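Local structure of Slr1438 protein (Synechocystis sp., 3K25) at residues G32-E37 / L46-E51; G72-D77 / A262-E267; N182-Q187 / H193-Q198. The protein is of uncertain function but probably binds carbohydrate and may act as an isomerase of the aldose 1-epimerase kind. One frame throughout, in Å; residues are numbered along the deposited sequence.

Contact 1 (G32-E37 / L46-E51)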
ATOM      1  N   GLY A  32       9.145  -0.020   7.363  1.00 19.02           N
ATOM      2  CA  GLY A  32       8.485   0.623   6.244  1.00 18.06           C
ATOM      3  C   GLY A  32       7.259   1.456   6.570  1.00 17.26           C
ATOM      4  O   GLY A  32       6.439   1.677   5.686  1.00 19.81           O
ATOM      5  N   GLY A  33       7.136   1.942   7.804  1.00 20.50           N
ATOM      6  CA  GLY A  33       5.971   2.742   8.177  1.00 20.61           C
ATOM      7  C   GLY A  33       4.716   1.951   7.854  1.00 20.19           C
ATOM      8  O   GLY A  33       3.717   2.482   7.374  1.00 21.72           O
ATOM      9  N   LEU A  34       4.792   0.661   8.149  1.00 19.46           N
ATOM     10  CA  LEU A  34       3.753  -0.304   7.863  1.00 21.50           C
ATOM     11  C   LEU A  34       2.626  -0.527   8.863  1.00 25.36           C
ATOM     12  O   LEU A  34       2.865  -0.747  10.054  1.00 27.75           O
ATOM     13  CB  LEU A  34       4.421  -1.664   7.581  1.00 20.97           C
ATOM     14  CG  LEU A  34       3.531  -2.894   7.366  1.00 22.08           C
ATOM     15  CD1 LEU A  34       2.785  -2.750   6.038  1.00 21.19           C
ATOM     16  CD2 LEU A  34       4.369  -4.164   7.370  1.00 18.26           C
ATOM     17  N   VAL A  35       1.397  -0.475   8.347  1.00 19.65           N
ATOM     18  CA  VAL A  35       0.183  -0.772   9.109  1.00 19.43           C
ATOM     19  C   VAL A  35       0.146  -2.296   8.943  1.00 22.70           C
ATOM     20  O   VAL A  35       0.068  -2.791   7.819  1.00 22.10           O
ATOM     21  CB  VAL A  35      -1.096  -0.198   8.432  1.00 18.22           C
ATOM     22  CG1 VAL A  35      -2.342  -0.822   9.049  1.00 22.35           C
ATOM     23  CG2 VAL A  35      -1.145   1.293   8.592  1.00 17.85           C
ATOM     24  N   THR A  36       0.216  -3.047  10.029  1.00 21.59           N
ATOM     25  CA  THR A  36       0.214  -4.494   9.894  1.00 24.56           C
ATOM     26  C   THR A  36      -1.161  -5.097  10.089  1.00 29.68           C
ATOM     27  O   THR A  36      -1.616  -5.883   9.264  1.00 32.74           O
ATOM     28  CB  THR A  36       1.156  -5.128  10.899  1.00 24.39           C
ATOM     29  OG1 THR A  36       0.763  -4.729  12.217  1.00 26.82           O
ATOM     30  CG2 THR A  36       2.575  -4.668  10.654  1.00 20.63           C
ATOM     31  N   GLU A  37      -1.821  -4.731  11.183  1.00 30.00           N
ATOM     32  CA  GLU A  37      -3.147  -5.270  11.479  1.00 33.51           C
ATOM     33  C   GLU A  37      -4.137  -4.180  11.843  1.00 34.55           C
ATOM     34  O   GLU A  37      -3.759  -3.141  12.375  1.00 33.26           O
ATOM     35  CB  GLU A  37      -3.063  -6.282  12.628  1.00 37.74           C
ATOM     36  CG  GLU A  37      -1.957  -7.309  12.469  1.00 40.11           C
ATOM     37  CD  GLU A  37      -2.083  -8.476  13.433  1.00 43.45           C
ATOM     38  OE1 GLU A  37      -2.500  -8.270  14.596  1.00 50.09           O
ATOM     39  OE2 GLU A  37      -1.750  -9.608  13.031  1.00 43.35           O
ATOM     40  N   LEU A  46      -7.837  -6.461   8.035  1.00 36.28           N
ATOM     41  CA  LEU A  46      -6.624  -6.676   7.234  1.00 32.07           C
ATOM     42  C   LEU A  46      -6.089  -8.084   7.442  1.00 33.81           C
ATOM     43  O   LEU A  46      -6.306  -8.685   8.495  1.00 37.28           O
ATOM     44  CB  LEU A  46      -5.516  -5.702   7.626  1.00 25.97           C
ATOM     45  CG  LEU A  46      -5.625  -4.262   7.134  1.00 24.51           C
ATOM     46  CD1 LEU A  46      -4.494  -3.412   7.725  1.00 21.86           C
ATOM     47  CD2 LEU A  46      -5.564  -4.269   5.620  1.00 23.51           C
ATOM     48  N   TYR A  47      -5.393  -8.611   6.437  1.00 40.31           N
ATOM     49  CA  TYR A  47      -4.789  -9.940   6.527  1.00 42.07           C
ATOM     50  C   TYR A  47      -3.330  -9.728   6.877  1.00 39.91           C
ATOM     51  O   TYR A  47      -2.729  -8.760   6.414  1.00 36.33           O
ATOM     52  CB  TYR A  47      -4.881 -10.671   5.190  1.00 40.05           C
ATOM     53  CG  TYR A  47      -3.883 -11.812   5.028  1.00 40.79           C
ATOM     54  CD1 TYR A  47      -2.545 -11.565   4.684  1.00 37.18           C
ATOM     55  CD2 TYR A  47      -4.284 -13.138   5.187  1.00 46.02           C
ATOM     56  CE1 TYR A  47      -1.640 -12.615   4.496  1.00 37.42           C
ATOM     57  CE2 TYR A  47      -3.390 -14.190   5.005  1.00 47.38           C
ATOM     58  CZ  TYR A  47      -2.075 -13.927   4.658  1.00 45.29           C
ATOM     59  OH  TYR A  47      -1.212 -14.982   4.458  1.00 49.34           O
ATOM     60  N   PHE A  48      -2.748 -10.626   7.667  1.00 40.09           N
ATOM     61  CA  PHE A  48      -1.350 -10.457   8.037  1.00 39.36           C
ATOM     62  C   PHE A  48      -0.656 -11.757   8.396  1.00 42.82           C
ATOM     63  O   PHE A  48      -1.062 -12.453   9.319  1.00 43.93           O
ATOM     64  CB  PHE A  48      -1.235  -9.484   9.213  1.00 36.26           C
ATOM     65  CG  PHE A  48       0.150  -8.930   9.407  1.00 31.99           C
ATOM     66  CD1 PHE A  48       0.745  -8.150   8.414  1.00 28.65           C
ATOM     67  CD2 PHE A  48       0.860  -9.183  10.576  1.00 31.60           C
ATOM     68  CE1 PHE A  48       2.029  -7.625   8.580  1.00 25.57           C
ATOM     69  CE2 PHE A  48       2.145  -8.665  10.752  1.00 28.34           C
ATOM     70  CZ  PHE A  48       2.731  -7.881   9.747  1.00 26.43           C
ATOM     71  N   ASP A  49       0.405 -12.071   7.668  1.00 38.82           N
ATOM     72  CA  ASP A  49       1.158 -13.291   7.913  1.00 44.63           C
ATOM     73  C   ASP A  49       2.205 -13.045   9.005  1.00 41.69           C
ATOM     74  O   ASP A  49       3.336 -12.643   8.717  1.00 37.67           O
ATOM     75  CB  ASP A  49       1.846 -13.738   6.626  1.00 47.46           C
ATOM     76  CG  ASP A  49       2.478 -15.105   6.751  1.00 51.53           C
ATOM     77  OD1 ASP A  49       2.947 -15.427   7.866  1.00 51.82           O
ATOM     78  OD2 ASP A  49       2.518 -15.844   5.735  1.00 55.35           O
ATOM     79  N   ARG A  50       1.819 -13.310  10.252  1.00 45.06           N
ATOM     80  CA  ARG A  50       2.681 -13.109  11.419  1.00 43.21           C
ATOM     81  C   ARG A  50       3.972 -13.915  11.423  1.00 44.09           C
ATOM     82  O   ARG A  50       5.046 -13.373  11.689  1.00 41.16           O
ATOM     83  CB  ARG A  50       1.901 -13.404  12.701  1.00 45.50           C
ATOM     84  CG  ARG A  50       0.746 -12.448  12.956  1.00 45.66           C
ATOM     85  CD  ARG A  50       0.016 -12.795  14.231  1.00 51.32           C
ATOM     86  NE  ARG A  50      -1.090 -11.877  14.470  1.00 55.22           N
ATOM     87  CZ  ARG A  50      -2.015 -12.045  15.408  1.00 61.04           C
ATOM     88  NH1 ARG A  50      -1.969 -13.107  16.200  1.00 66.20           N
ATOM     89  NH2 ARG A  50      -2.990 -11.150  15.552  1.00 60.28           N
ATOM     90  N   GLU A  51       3.870 -15.206  11.140  1.00 63.89           N
ATOM     91  CA  GLU A  51       5.049 -16.053  11.124  1.00 64.12           C
ATOM     92  C   GLU A  51       6.084 -15.530  10.150  1.00 59.75           C
ATOM     93  O   GLU A  51       7.255 -15.372  10.489  1.00 57.48           O
ATOM     94  CB  GLU A  51       4.654 -17.470  10.748  1.00 72.64           C
ATOM     95  CG  GLU A  51       3.970 -18.198  11.870  1.00 80.49           C
ATOM     96  CD  GLU A  51       3.023 -19.251  11.364  1.00 84.91           C
ATOM     97  OE1 GLU A  51       1.915 -18.870  10.926  1.00 86.98           O
ATOM     98  OE2 GLU A  51       3.393 -20.448  11.392  1.00 87.09           O
TER
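E37 and R50 meet in a salt bridge, the guanidinium taking the carboxylate side-on with two nitrogens, one to each oxygen. R50 NE gives the straighter bond, to E37 OE2 at 2.8 Å (164° at the hydrogen), with the oxygen almost in the guanidinium plane. R50 NH2 reaches E37 OE1 at 3.1 Å and adds a weak bond to OE2; both carboxylate oxygens use their syn lone pairs. With an alanine at this position, the R50 guanidinium would probably lose its carboxylate mate and be able to swing toward solvent.

The backbone that carries E37 has a classic beta bulge: T36 and E37 both face S26 on the adjacent strand 23-28, within a four-stranded antiparallel sheet. T36 OG1 is held there too, by S26 O.

Apolar contacts lie beside this. T36 CB sits over one face of the F48 ring, 3.5 Å from its centroid, a CH-pi contact. The F48 torsion (chi1 -163°) sets CG anti to the backbone N and carries the ring to T36; F53 meets the same ring edge-to-face. L34 CD2 approaches F48 CE1 at 4.3 Å, while V35 CG1 touches L46 CD1 at 3.6 Å, these two side chains crossing at about a right angle.

Contact 2 (G72-D77 / A262-E267)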
ATOM      1  N   GLY A  72       5.517  -1.973  -8.709  1.00 16.12           N
ATOM      2  CA  GLY A  72       5.855  -3.073  -9.590  1.00 20.36           C
ATOM      3  C   GLY A  72       7.356  -3.074  -9.830  1.00 23.25           C
ATOM      4  O   GLY A  72       8.126  -2.478  -9.063  1.00 19.06           O
ATOM      5  N   ASN A  73       7.795  -3.720 -10.903  1.00 34.22           N
ATOM      6  CA  ASN A  73       9.224  -3.771 -11.170  1.00 37.19           C
ATOM      7  C   ASN A  73       9.562  -3.039 -12.458  1.00 38.21           C
ATOM      8  O   ASN A  73       8.678  -2.538 -13.151  1.00 37.89           O
ATOM      9  CB  ASN A  73       9.663  -5.223 -11.277  1.00 43.03           C
ATOM     10  CG  ASN A  73       8.913  -5.949 -12.357  1.00 49.74           C
ATOM     11  OD1 ASN A  73       9.119  -5.689 -13.535  1.00 52.73           O
ATOM     12  ND2 ASN A  73       8.006  -6.842 -11.963  1.00 52.54           N
ATOM     13  N   LEU A  74      10.853  -2.975 -12.761  1.00 34.86           N
ATOM     14  CA  LEU A  74      11.321  -2.326 -13.974  1.00 37.62           C
ATOM     15  C   LEU A  74      12.070  -3.351 -14.819  1.00 44.44           C
ATOM     16  O   LEU A  74      12.671  -4.287 -14.292  1.00 45.71           O
ATOM     17  CB  LEU A  74      12.263  -1.157 -13.644  1.00 33.71           C
ATOM     18  CG  LEU A  74      11.752  -0.019 -12.743  1.00 27.27           C
ATOM     19  CD1 LEU A  74      12.869   1.012 -12.528  1.00 24.25           C
ATOM     20  CD2 LEU A  74      10.533   0.636 -13.371  1.00 27.57           C
ATOM     21  N   PRO A  75      12.024  -3.195 -16.151  1.00 31.71           N
ATOM     22  CA  PRO A  75      12.729  -4.137 -17.021  1.00 38.53           C
ATOM     23  C   PRO A  75      14.212  -4.055 -16.671  1.00 41.73           C
ATOM     24  O   PRO A  75      14.786  -2.964 -16.621  1.00 41.64           O
ATOM     25  CB  PRO A  75      12.447  -3.594 -18.422  1.00 41.26           C
ATOM     26  CG  PRO A  75      11.135  -2.894 -18.264  1.00 36.93           C
ATOM     27  CD  PRO A  75      11.299  -2.188 -16.944  1.00 30.30           C
ATOM     28  N   GLN A  76      14.827  -5.202 -16.422  1.00 48.61           N
ATOM     29  CA  GLN A  76      16.245  -5.241 -16.074  1.00 52.67           C
ATOM     30  C   GLN A  76      16.431  -4.620 -14.692  1.00 47.05           C
ATOM     31  O   GLN A  76      17.562  -4.413 -14.242  1.00 47.11           O
ATOM     32  CB  GLN A  76      17.098  -4.437 -17.078  1.00 58.65           C
ATOM     33  CG  GLN A  76      16.723  -4.538 -18.555  1.00 67.56           C
ATOM     34  CD  GLN A  76      16.803  -5.947 -19.093  1.00 74.47           C
ATOM     35  OE1 GLN A  76      15.876  -6.738 -18.929  1.00 77.90           O
ATOM     36  NE2 GLN A  76      17.920  -6.272 -19.734  1.00 77.07           N
ATOM     37  N   ASP A  77      15.318  -4.312 -14.027  1.00 46.97           N
ATOM     38  CA  ASP A  77      15.369  -3.695 -12.710  1.00 41.72           C
ATOM     39  C   ASP A  77      16.130  -2.370 -12.729  1.00 39.98           C
ATOM     40  O   ASP A  77      16.801  -2.014 -11.758  1.00 36.18           O
ATOM     41  CB  ASP A  77      16.009  -4.651 -11.696  1.00 42.20           C
ATOM     42  CG  ASP A  77      14.997  -5.592 -11.060  1.00 42.72           C
ATOM     43  OD1 ASP A  77      13.962  -5.886 -11.699  1.00 45.19           O
ATOM     44  OD2 ASP A  77      15.238  -6.049  -9.920  1.00 42.64           O
ATOM     45  N   ALA A 262       6.343   2.810 -15.004  1.00 25.86           N
ATOM     46  CA  ALA A 262       5.948   4.192 -15.245  1.00 23.83           C
ATOM     47  C   ALA A 262       7.167   5.137 -15.240  1.00 24.09           C
ATOM     48  O   ALA A 262       7.202   6.130 -15.971  1.00 24.95           O
ATOM     49  CB  ALA A 262       4.929   4.619 -14.179  1.00 18.74           C
ATOM     50  N   LEU A 263       8.161   4.820 -14.411  1.00 27.77           N
ATOM     51  CA  LEU A 263       9.378   5.627 -14.311  1.00 28.41           C
ATOM     52  C   LEU A 263      10.140   5.629 -15.639  1.00 33.83           C
ATOM     53  O   LEU A 263      10.961   6.511 -15.887  1.00 36.57           O
ATOM     54  CB  LEU A 263      10.279   5.074 -13.200  1.00 26.54           C
ATOM     55  CG  LEU A 263      11.471   5.923 -12.740  1.00 26.47           C
ATOM     56  CD1 LEU A 263      10.962   7.219 -12.149  1.00 25.09           C
ATOM     57  CD2 LEU A 263      12.289   5.168 -11.708  1.00 24.21           C
ATOM     58  N   ASN A 264       9.863   4.634 -16.483  1.00 21.74           N
ATOM     59  CA  ASN A 264      10.514   4.516 -17.788  1.00 26.78           C
ATOM     60  C   ASN A 264       9.632   4.907 -18.967  1.00 28.16           C
ATOM     61  O   ASN A 264      10.115   5.507 -19.938  1.00 32.26           O
ATOM     62  CB  ASN A 264      10.999   3.082 -18.023  1.00 30.75           C
ATOM     63  CG  ASN A 264      12.293   2.782 -17.316  1.00 31.00           C
ATOM     64  OD1 ASN A 264      13.278   3.512 -17.456  1.00 33.85           O
ATOM     65  ND2 ASN A 264      12.306   1.694 -16.560  1.00 32.39           N
ATOM     66  N   SER A 265       8.348   4.554 -18.892  1.00 35.57           N
ATOM     67  CA  SER A 265       7.419   4.857 -19.977  1.00 36.28           C
ATOM     68  C   SER A 265       6.826   6.255 -19.868  1.00 33.46           C
ATOM     69  O   SER A 265       6.511   6.885 -20.881  1.00 35.43           O
ATOM     70  CB  SER A 265       6.281   3.838 -20.003  1.00 35.58           C
ATOM     71  OG  SER A 265       5.341   4.108 -18.982  1.00 34.74           O
ATOM     72  N   GLY A 266       6.674   6.729 -18.635  1.00 26.53           N
ATOM     73  CA  GLY A 266       6.107   8.044 -18.400  1.00 23.39           C
ATOM     74  C   GLY A 266       4.612   7.961 -18.163  1.00 21.74           C
ATOM     75  O   GLY A 266       3.976   8.960 -17.850  1.00 20.46           O
ATOM     76  N   GLU A 267       4.049   6.768 -18.297  1.00 33.81           N
ATOM     77  CA  GLU A 267       2.615   6.581 -18.112  1.00 33.08           C
ATOM     78  C   GLU A 267       2.130   6.874 -16.679  1.00 28.97           C
ATOM     79  O   GLU A 267       2.511   6.204 -15.716  1.00 26.01           O
ATOM     80  CB  GLU A 267       2.225   5.158 -18.525  1.00 36.35           C
ATOM     81  CG  GLU A 267       0.727   4.947 -18.650  1.00 41.35           C
ATOM     82  CD  GLU A 267       0.370   3.511 -18.975  1.00 45.02           C
ATOM     83  OE1 GLU A 267      -0.837   3.181 -18.955  1.00 39.40           O
ATOM     84  OE2 GLU A 267       1.295   2.711 -19.257  1.00 49.78           O
TER
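L74 and N264 make the centre of this small contact, in which no hydrogen bond passes between the two segments. The amide nitrogen of N264 does the touching: ND2 lies 3.8 Å from L74 CD2 and is also near CD1 and CB, so it rests against the flank of the leucine rather than on a single methyl. P75 CD also comes to 4.0 Å from N264 ND2, proline ring and amide approaching from opposite directions. L263 adds the apolar part, its CD2 reaching L74 CD1 at 4.3 Å.

The next shell fixes where the amide lies. N264 ND2 donates a hydrogen bond to the carbonyl oxygen of Q78, just beyond the 72-77 loop. The first torsion of N264 (chi1 -80°) sets CG anti to the carbonyl carbon, beside the backbone N, and sends the amide across to that loop. F79 touches L74, L263 and N264 alike, while L74 and P75 both lean on N261, just ahead of the helix.

The helix itself is a single turn, 262-265, with G266 N hydrogen-bonded to A262 O at 2.8 Å. G266 leaves the helix with positive phi, a conformation that favours glycine. S265 OG then accepts from E267 N at 3.0 Å, an ST turn that shapes the exit.

In the fold, the turn 262-265 follows strand 250-256 and precedes strand 270-272 in the chain, with A262 on S160 and L263 on P158 of strand 157-168. The 72-77 loop links strands 66-67 and 78-81, and its backbone is tied by a hydrogen bond between G72 and H91.

Contact 3 (N182-Q187 / H193-Q198). With PO4 (phosphate ion), chain C.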
ATOM      1  N   ASN A 182     -13.225  -0.772 -17.531  1.00 29.14           N
ATOM      2  CA  ASN A 182     -13.882  -1.579 -18.543  1.00 38.33           C
ATOM      3  C   ASN A 182     -12.939  -2.662 -19.026  1.00 44.15           C
ATOM      4  O   ASN A 182     -13.349  -3.600 -19.704  1.00 48.21           O
ATOM      5  CB  ASN A 182     -14.321  -0.699 -19.716  1.00 34.69           C
ATOM      6  CG  ASN A 182     -15.471   0.231 -19.350  1.00 31.95           C
ATOM      7  OD1 ASN A 182     -16.469  -0.197 -18.771  1.00 33.33           O
ATOM      8  ND2 ASN A 182     -15.339   1.505 -19.699  1.00 28.53           N
ATOM      9  N   ASP A 183     -11.668  -2.524 -18.662  1.00 43.09           N
ATOM     10  CA  ASP A 183     -10.639  -3.477 -19.058  1.00 51.82           C
ATOM     11  C   ASP A 183      -9.558  -3.551 -17.996  1.00 51.56           C
ATOM     12  O   ASP A 183      -9.397  -2.629 -17.206  1.00 48.31           O
ATOM     13  CB  ASP A 183      -9.988  -3.037 -20.368  1.00 57.25           C
ATOM     14  CG  ASP A 183     -10.955  -3.017 -21.525  1.00 59.56           C
ATOM     15  OD1 ASP A 183     -11.477  -4.102 -21.869  1.00 63.75           O
ATOM     16  OD2 ASP A 183     -11.189  -1.924 -22.088  1.00 56.49           O
ATOM     17  N   TYR A 184      -8.817  -4.652 -17.979  1.00 37.04           N
ATOM     18  CA  TYR A 184      -7.726  -4.792 -17.031  1.00 36.65           C
ATOM     19  C   TYR A 184      -6.518  -5.429 -17.708  1.00 35.47           C
ATOM     20  O   TYR A 184      -6.586  -5.846 -18.862  1.00 37.63           O
ATOM     21  CB  TYR A 184      -8.147  -5.609 -15.800  1.00 43.19           C
ATOM     22  CG  TYR A 184      -8.501  -7.057 -16.050  1.00 54.44           C
ATOM     23  CD1 TYR A 184      -9.826  -7.453 -16.224  1.00 60.22           C
ATOM     24  CD2 TYR A 184      -7.514  -8.041 -16.066  1.00 58.21           C
ATOM     25  CE1 TYR A 184     -10.157  -8.800 -16.400  1.00 66.79           C
ATOM     26  CE2 TYR A 184      -7.835  -9.387 -16.243  1.00 64.82           C
ATOM     27  CZ  TYR A 184      -9.157  -9.760 -16.407  1.00 68.57           C
ATOM     28  OH  TYR A 184      -9.475 -11.089 -16.569  1.00 74.54           O
ATOM     29  N   LEU A 185      -5.410  -5.500 -16.985  1.00 62.43           N
ATOM     30  CA  LEU A 185      -4.191  -6.060 -17.534  1.00 60.46           C
ATOM     31  C   LEU A 185      -3.624  -7.151 -16.629  1.00 60.10           C
ATOM     32  O   LEU A 185      -3.153  -6.866 -15.528  1.00 58.07           O
ATOM     33  CB  LEU A 185      -3.168  -4.941 -17.706  1.00 56.24           C
ATOM     34  CG  LEU A 185      -1.915  -5.242 -18.516  1.00 56.87           C
ATOM     35  CD1 LEU A 185      -1.061  -6.284 -17.807  1.00 56.10           C
ATOM     36  CD2 LEU A 185      -2.332  -5.714 -19.899  1.00 60.65           C
ATOM     37  N   ASP A 186      -3.672  -8.397 -17.097  1.00 62.62           N
ATOM     38  CA  ASP A 186      -3.144  -9.521 -16.330  1.00 62.71           C
ATOM     39  C   ASP A 186      -1.631  -9.401 -16.332  1.00 60.22           C
ATOM     40  O   ASP A 186      -0.957  -9.913 -17.225  1.00 61.01           O
ATOM     41  CB  ASP A 186      -3.537 -10.852 -16.964  1.00 64.55           C
ATOM     42  CG  ASP A 186      -2.982 -12.040 -16.204  1.00 66.85           C
ATOM     43  OD1 ASP A 186      -3.480 -12.320 -15.093  1.00 67.86           O
ATOM     44  OD2 ASP A 186      -2.040 -12.684 -16.710  1.00 67.56           O
ATOM     45  N   GLN A 187      -1.104  -8.723 -15.324  1.00 48.16           N
ATOM     46  CA  GLN A 187       0.324  -8.507 -15.226  1.00 46.35           C
ATOM     47  C   GLN A 187       1.161  -9.766 -15.336  1.00 48.52           C
ATOM     48  O   GLN A 187       2.356  -9.693 -15.617  1.00 48.90           O
ATOM     49  CB  GLN A 187       0.629  -7.756 -13.940  1.00 44.66           C
ATOM     50  CG  GLN A 187       0.114  -6.338 -13.995  1.00 43.94           C
ATOM     51  CD  GLN A 187       0.377  -5.578 -12.731  1.00 43.99           C
ATOM     52  OE1 GLN A 187      -0.242  -5.836 -11.704  1.00 45.37           O
ATOM     53  NE2 GLN A 187       1.306  -4.636 -12.791  1.00 44.23           N
ATOM     54  N   HIS A 193      -7.833  -7.714 -21.046  1.00 52.13           N
ATOM     55  CA  HIS A 193      -9.090  -8.445 -20.950  1.00 56.26           C
ATOM     56  C   HIS A 193     -10.236  -7.504 -20.620  1.00 52.70           C
ATOM     57  O   HIS A 193     -10.062  -6.529 -19.888  1.00 48.81           O
ATOM     58  CB  HIS A 193      -9.011  -9.506 -19.851  1.00 59.47           C
ATOM     59  CG  HIS A 193      -8.066 -10.621 -20.153  1.00 67.04           C
ATOM     60  ND1 HIS A 193      -8.306 -11.554 -21.137  1.00 72.72           N
ATOM     61  CD2 HIS A 193      -6.866 -10.942 -19.614  1.00 70.90           C
ATOM     62  CE1 HIS A 193      -7.295 -12.402 -21.193  1.00 77.92           C
ATOM     63  NE2 HIS A 193      -6.408 -12.052 -20.279  1.00 76.61           N
ATOM     64  N   GLY A 194     -11.412  -7.812 -21.150  1.00 43.78           N
ATOM     65  CA  GLY A 194     -12.561  -6.980 -20.878  1.00 40.09           C
ATOM     66  C   GLY A 194     -13.049  -7.239 -19.470  1.00 38.22           C
ATOM     67  O   GLY A 194     -12.936  -8.353 -18.953  1.00 40.73           O
ATOM     68  N   TYR A 195     -13.592  -6.206 -18.841  1.00 54.89           N
ATOM     69  CA  TYR A 195     -14.100  -6.323 -17.484  1.00 53.38           C
ATOM     70  C   TYR A 195     -15.586  -5.990 -17.501  1.00 55.53           C
ATOM     71  O   TYR A 195     -15.977  -4.894 -17.888  1.00 51.77           O
ATOM     72  CB  TYR A 195     -13.333  -5.365 -16.562  1.00 44.66           C
ATOM     73  CG  TYR A 195     -13.796  -5.382 -15.126  1.00 40.95           C
ATOM     74  CD1 TYR A 195     -13.692  -6.534 -14.349  1.00 42.99           C
ATOM     75  CD2 TYR A 195     -14.362  -4.245 -14.554  1.00 36.91           C
ATOM     76  CE1 TYR A 195     -14.143  -6.558 -13.040  1.00 42.15           C
ATOM     77  CE2 TYR A 195     -14.816  -4.253 -13.238  1.00 37.35           C
ATOM     78  CZ  TYR A 195     -14.706  -5.413 -12.488  1.00 38.79           C
ATOM     79  OH  TYR A 195     -15.177  -5.411 -11.196  1.00 39.64           O
ATOM     80  N   ASP A 196     -16.407  -6.944 -17.078  1.00 57.63           N
ATOM     81  CA  ASP A 196     -17.855  -6.763 -17.073  1.00 63.45           C
ATOM     82  C   ASP A 196     -18.416  -6.280 -15.747  1.00 62.98           C
ATOM     83  O   ASP A 196     -19.558  -5.833 -15.674  1.00 64.64           O
ATOM     84  CB  ASP A 196     -18.544  -8.072 -17.464  1.00 71.40           C
ATOM     85  CG  ASP A 196     -18.233  -9.203 -16.504  1.00 76.09           C
ATOM     86  OD1 ASP A 196     -18.693 -10.334 -16.760  1.00 83.91           O
ATOM     87  OD2 ASP A 196     -17.533  -8.965 -15.497  1.00 71.90           O
ATOM     88  N   GLY A 197     -17.620  -6.374 -14.693  1.00 75.41           N
ATOM     89  CA  GLY A 197     -18.095  -5.935 -13.396  1.00 76.53           C
ATOM     90  C   GLY A 197     -18.075  -7.055 -12.379  1.00 81.00           C
ATOM     91  O   GLY A 197     -18.643  -6.934 -11.290  1.00 81.94           O
ATOM     92  N   GLN A 198     -17.421  -8.152 -12.742  1.00 63.18           N
ATOM     93  CA  GLN A 198     -17.308  -9.303 -11.859  1.00 68.16           C
ATOM     94  C   GLN A 198     -16.116 -10.150 -12.273  1.00 69.30           C
ATOM     95  O   GLN A 198     -15.526  -9.925 -13.332  1.00 69.20           O
ATOM     96  CB  GLN A 198     -18.592 -10.127 -11.901  1.00 76.36           C
ATOM     97  CG  GLN A 198     -18.889 -10.763 -13.235  1.00 82.87           C
ATOM     98  CD  GLN A 198     -20.291 -11.328 -13.282  1.00 90.98           C
ATOM     99  OE1 GLN A 198     -20.632 -12.112 -14.168  1.00 97.15           O
ATOM    100  NE2 GLN A 198     -21.121 -10.921 -12.325  1.00 90.61           N
TER
HETATM  101  P   PO4 C 290     -11.473 -10.808 -23.379  1.00120.48           P
HETATM  102  O1  PO4 C 290     -12.945 -10.928 -23.543  1.00121.37           O
HETATM  103  O2  PO4 C 290     -10.981  -9.652 -24.175  1.00119.04           O
HETATM  104  O3  PO4 C 290     -11.151 -10.597 -21.945  1.00118.97           O
HETATM  105  O4  PO4 C 290     -10.816 -12.055 -23.853  1.00122.72           O
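This is a beta hairpin, strand 183-186 paired antiparallel with strand 192-194, and Y184 faces H193 as its hydrogen-bonded pair. Y184 N donates to H193 O at 3.0 Å, and H193 N returns a bond to Y184 O at 3.1 Å. One step along, D183 and G194 form a non-hydrogen-bonded pair, and beyond it Y195 N bonds N182 O at 2.8 Å.

Y184 and H193 share one face of the hairpin. CG of Y184 stands between its backbone N and carbonyl carbon (chi1 65°), which turns the ring across the neighbouring strand against H193 CB. That carbon lies over one face of the ring, 3.8 Å from its centroid and offset toward the rim, a CH-pi contact; the two rings themselves meet obliquely, planes at 40°. Y195 CB comes to the edge of the Y184 ring, its nearest approach being to CD1 at 4.1 Å.

A phosphate ion, probably from the crystallisation liquor, sits at the edge of the imidazole. Two donors hold its O3: G194 N at 2.9 Å and H193 ND1 at 3.1 Å. After the strand, D196 OD2 accepts from Q198 N in an Asx turn, and G197 N lies over the centre of the Y195 ring.

Strand 205-210 flanks the hairpin on the side of 183-186: L185 is backbone-bonded to A209, Y184 and D186 pack on L208, and the Y195 ring meets F210 edge-to-face. These antiparallel sheets are consistent with the beta-sandwich fold of the galactose mutarotase-like (aldose 1-epimerase) family.

Overall arrangement
The three contacts are separate. Contacts 1 and 2 lie on opposite sides of the chain's centre, their own centres 27 Å apart, and contact 1 is 28 Å from contact 3, centre to centre. Contacts 2 and 3 are closer neighbours: their nearest atoms are about 6 Å apart, and the hairpin of contact 3 is nested in the long loop that contact 2 closes. R260 is touched by N73 of contact 2 and by Q187 of contact 3. Contact 1 belongs to a four-stranded sheet, whereas the hairpin and the strands before and after helix 262-265 share a larger antiparallel sheet. The phosphate ion is bound at contact 3; these contacts do not settle where any sugar site lies.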